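Local coordinates for FAD-binding PCMH-type domain-containing protein (Gibberella zeae, PDB 6YJO) that probably oxidises oligosaccharides with a flavin-adenine dinucleotide cofactor that is covalently linked to the protein, at residues Y176-R181 with N274-M279. Residues are numbered along the deposited sequence; the frame is centred on the assembly and turned at random.
Sequences YGFASR and NMQIYM. With FAD (flavin-adenine dinucleotide), chain C.
N274 and Q276 of strand 273-280 meet the loop that runs from the flavin into helix 180-183. N274 CB lies 3.1 Å from F178 O, and a chi1 of -61°, with CG anti to the carbonyl carbon, carries the amide across the F178 carbonyl toward R181. N274 OD1 points at the first turn of the helix, 3.1 Å from R181 N and beside R181 CB. N274 ND2 hydrogen-bonds T182 OG1, whereas Y291 OH hydrogen-bonds F178 O. Two residues along the strand, the side chain of Q276, extended beyond CG, crosses the F178 ring at about a right angle, amide and ring planes 70° apart. Q276 CD lies 3.7 Å from F178 CZ, and Q276 OE1 comes to the ring edge near its plane, 3.6 Å from F178 CZ. Y176 N donates to FAD O2 (3.2 Å) and Y176 O accepts from FAD N3 (2.7 Å). S180 N bonds back to G177 O (3.1 Å) and S180 OG accepts from G177 N (3.0 Å), so two bonds pin the turn. N274 ND2 and the Q276 amide spend hydrogen bonds on T182, D385 and Q287; the contact is thus largely packing that sets the flavin-binding loop against the seven-stranded antiparallel sheet.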
loop_
_atom_site.group_PDB
_atom_site.type_symbol
_atom_site.label_atom_id
_atom_site.label_comp_id
_atom_site.label_asym_id
_atom_site.label_seq_id
_atom_site.Cartn_x
_atom_site.Cartn_y
_atom_site.Cartn_z
ATOM N N TYR A 176 -1.827 2.457 4.469
ATOM C CA TYR A 176 -3.110 2.732 5.094
ATOM C C TYR A 176 -3.618 1.490 5.811
ATOM O O TYR A 176 -3.486 0.369 5.308
ATOM C CB TYR A 176 -4.144 3.190 4.063
ATOM C CG TYR A 176 -5.464 3.592 4.679
ATOM C CD1 TYR A 176 -6.430 2.639 4.985
ATOM C CD2 TYR A 176 -5.741 4.922 4.965
ATOM C CE1 TYR A 176 -7.631 3.002 5.554
ATOM C CE2 TYR A 176 -6.945 5.293 5.538
ATOM C CZ TYR A 176 -7.883 4.327 5.825
ATOM O OH TYR A 176 -9.084 4.676 6.387
ATOM N N GLY A 177 -4.214 1.702 6.978
ATOM C CA GLY A 177 -4.755 0.612 7.754
ATOM C C GLY A 177 -5.722 1.123 8.798
ATOM O O GLY A 177 -6.151 2.278 8.764
ATOM N N PHE A 178 -6.045 0.246 9.747
ATOM C CA PHE A 178 -7.051 0.533 10.763
ATOM C C PHE A 178 -6.549 1.449 11.871
ATOM O O PHE A 178 -7.283 1.679 12.833
ATOM C CB PHE A 178 -7.568 -0.784 11.354
ATOM C CG PHE A 178 -8.495 -1.535 10.436
ATOM C CD1 PHE A 178 -9.506 -0.871 9.759
ATOM C CD2 PHE A 178 -8.350 -2.898 10.241
ATOM C CE1 PHE A 178 -10.354 -1.549 8.913
ATOM C CE2 PHE A 178 -9.201 -3.588 9.393
ATOM C CZ PHE A 178 -10.206 -2.910 8.728
ATOM N N ALA A 179 -5.331 1.974 11.759
ATOM C CA ALA A 179 -4.840 3.040 12.622
ATOM C C ALA A 179 -4.586 4.337 11.868
ATOM O O ALA A 179 -4.147 5.316 12.482
ATOM C CB ALA A 179 -3.547 2.602 13.318
ATOM N N SER A 180 -4.847 4.374 10.560
ATOM C CA SER A 180 -4.469 5.535 9.762
ATOM C C SER A 180 -5.330 6.744 10.099
ATOM O O SER A 180 -4.817 7.855 10.277
ATOM C CB SER A 180 -4.573 5.205 8.274
ATOM O OG SER A 180 -3.460 4.440 7.848
ATOM N N ARG A 181 -6.648 6.549 10.184
ATOM C CA ARG A 181 -7.539 7.674 10.449
ATOM C C ARG A 181 -7.180 8.365 11.757
ATOM O O ARG A 181 -7.467 9.556 11.931
ATOM C CB ARG A 181 -8.989 7.196 10.482
ATOM C CG ARG A 181 -9.994 8.299 10.226
ATOM C CD ARG A 181 -11.359 7.742 9.872
ATOM N NE ARG A 181 -12.338 8.817 9.764
ATOM C CZ ARG A 181 -12.894 9.423 10.808
ATOM N NH1 ARG A 181 -12.573 9.052 12.043
ATOM N NH2 ARG A 181 -13.771 10.400 10.621
ATOM N N ASN A 274 -11.964 3.996 13.248
ATOM C CA ASN A 274 -11.436 3.576 11.954
ATOM C C ASN A 274 -12.388 2.551 11.355
ATOM O O ASN A 274 -12.771 1.594 12.034
ATOM C CB ASN A 274 -10.032 2.984 12.102
ATOM C CG ASN A 274 -9.038 3.980 12.674
ATOM O OD1 ASN A 274 -8.299 4.625 11.933
ATOM N ND2 ASN A 274 -9.016 4.108 13.999
ATOM N N MET A 275 -12.766 2.739 10.091
ATOM C CA MET A 275 -13.846 1.948 9.513
ATOM C C MET A 275 -13.586 1.661 8.043
ATOM O O MET A 275 -12.951 2.453 7.343
ATOM C CB MET A 275 -15.187 2.675 9.654
ATOM C CG MET A 275 -16.355 1.756 9.935
ATOM S SD MET A 275 -17.831 2.659 10.433
ATOM C CE MET A 275 -18.448 3.181 8.838
ATOM N N GLN A 276 -14.092 0.511 7.593
ATOM C CA GLN A 276 -14.243 0.180 6.182
ATOM C C GLN A 276 -15.511 -0.655 6.043
ATOM O O GLN A 276 -16.081 -1.115 7.037
ATOM C CB GLN A 276 -13.012 -0.561 5.642
ATOM C CG GLN A 276 -13.022 -2.071 5.859
ATOM C CD GLN A 276 -11.750 -2.765 5.390
ATOM O OE1 GLN A 276 -11.572 -3.962 5.614
ATOM N NE2 GLN A 276 -10.866 -2.024 4.729
ATOM N N ILE A 277 -15.970 -0.833 4.803
ATOM C CA ILE A 277 -17.088 -1.729 4.513
ATOM C C ILE A 277 -16.672 -2.706 3.426
ATOM O O ILE A 277 -16.407 -2.301 2.290
ATOM C CB ILE A 277 -18.364 -0.974 4.096
ATOM C CG1 ILE A 277 -19.475 -1.989 3.790
ATOM C CG2 ILE A 277 -18.111 -0.077 2.889
ATOM C CD1 ILE A 277 -20.825 -1.376 3.527
ATOM N N TYR A 278 -16.632 -3.989 3.776
ATOM C CA TYR A 278 -16.513 -5.054 2.791
ATOM C C TYR A 278 -17.853 -5.247 2.092
ATOM O O TYR A 278 -18.883 -5.427 2.751
ATOM C CB TYR A 278 -16.077 -6.349 3.486
ATOM C CG TYR A 278 -16.304 -7.617 2.685
ATOM C CD1 TYR A 278 -17.564 -8.204 2.612
ATOM C CD2 TYR A 278 -15.255 -8.244 2.029
ATOM C CE1 TYR A 278 -17.775 -9.358 1.888
ATOM C CE2 TYR A 278 -15.457 -9.403 1.307
ATOM C CZ TYR A 278 -16.719 -9.956 1.239
ATOM O OH TYR A 278 -16.926 -11.111 0.517
ATOM N N MET A 279 -17.846 -5.199 0.763
ATOM C CA MET A 279 -19.011 -5.560 -0.036
ATOM C C MET A 279 -18.636 -6.732 -0.927
ATOM O O MET A 279 -17.690 -6.638 -1.716
ATOM C CB MET A 279 -19.501 -4.388 -0.882
ATOM C CG MET A 279 -19.662 -3.090 -0.123
ATOM S SD MET A 279 -20.427 -1.791 -1.117
ATOM C CE MET A 279 -22.020 -2.517 -1.494
HETATM P PA FAD C . 7.250 -5.175 -3.345
HETATM O O1A FAD C . 6.769 -5.873 -4.561
HETATM O O2A FAD C . 8.546 -5.755 -2.756
HETATM O O5B FAD C . 7.417 -3.631 -3.614
HETATM C C5B FAD C . 6.374 -2.863 -4.249
HETATM C C4B FAD C . 6.973 -1.627 -4.863
HETATM O O4B FAD C . 7.938 -1.054 -3.945
HETATM C C3B FAD C . 7.726 -1.865 -6.168
HETATM O O3B FAD C . 7.603 -0.743 -7.036
HETATM C C2B FAD C . 9.162 -2.055 -5.682
HETATM O O2B FAD C . 10.113 -1.752 -6.692
HETATM C C1B FAD C . 9.215 -1.027 -4.555
HETATM N N9A FAD C . 10.235 -1.302 -3.545
HETATM C C8A FAD C . 10.310 -2.377 -2.697
HETATM N N7A FAD C . 11.351 -2.362 -1.900
HETATM C C5A FAD C . 12.012 -1.189 -2.250
HETATM C C6A FAD C . 13.191 -0.591 -1.773
HETATM N N6A FAD C . 13.954 -1.105 -0.805
HETATM N N1A FAD C . 13.570 0.576 -2.340
HETATM C C2A FAD C . 12.813 1.097 -3.308
HETATM N N3A FAD C . 11.683 0.625 -3.836
HETATM C C4A FAD C . 11.333 -0.535 -3.260
HETATM N N1 FAD C . -1.936 -1.614 1.284
HETATM C C2 FAD C . -2.580 -0.753 2.127
HETATM O O2 FAD C . -2.490 0.473 1.994
HETATM N N3 FAD C . -3.354 -1.256 3.162
HETATM C C4 FAD C . -3.558 -2.591 3.448
HETATM O O4 FAD C . -4.268 -2.922 4.395
HETATM C C4X FAD C . -2.871 -3.495 2.546
HETATM N N5 FAD C . -3.006 -4.776 2.743
HETATM C C5X FAD C . -2.342 -5.637 1.883
HETATM C C6 FAD C . -2.494 -7.009 2.050
HETATM C C7 FAD C . -1.829 -7.916 1.235
HETATM C C7M FAD C . -2.006 -9.393 1.473
HETATM C C8 FAD C . -1.044 -7.439 0.171
HETATM C C8M FAD C . -0.315 -8.385 -0.744
HETATM C C9 FAD C . -0.908 -6.067 -0.018
HETATM C C9A FAD C . -1.553 -5.169 0.823
HETATM N N10 FAD C . -1.426 -3.776 0.658
HETATM C C10 FAD C . -2.079 -2.909 1.495
HETATM C "C1'" FAD C . -0.640 -3.220 -0.451
HETATM C "C2'" FAD C . 0.792 -2.870 -0.080
HETATM O "O2'" FAD C . 0.820 -1.641 0.645
HETATM C "C3'" FAD C . 1.601 -2.707 -1.367
HETATM O "O3'" FAD C . 1.460 -3.900 -2.130
HETATM C "C4'" FAD C . 3.090 -2.443 -1.151
HETATM O "O4'" FAD C . 3.548 -1.445 -2.063
HETATM C "C5'" FAD C . 3.895 -3.709 -1.333
HETATM O "O5'" FAD C . 5.211 -3.516 -0.781
HETATM P P FAD C . 6.227 -4.706 -0.702
HETATM O O1P FAD C . 7.631 -4.165 -0.420
HETATM O O2P FAD C . 5.710 -5.735 0.234
HETATM O O3P FAD C . 6.145 -5.247 -2.210
#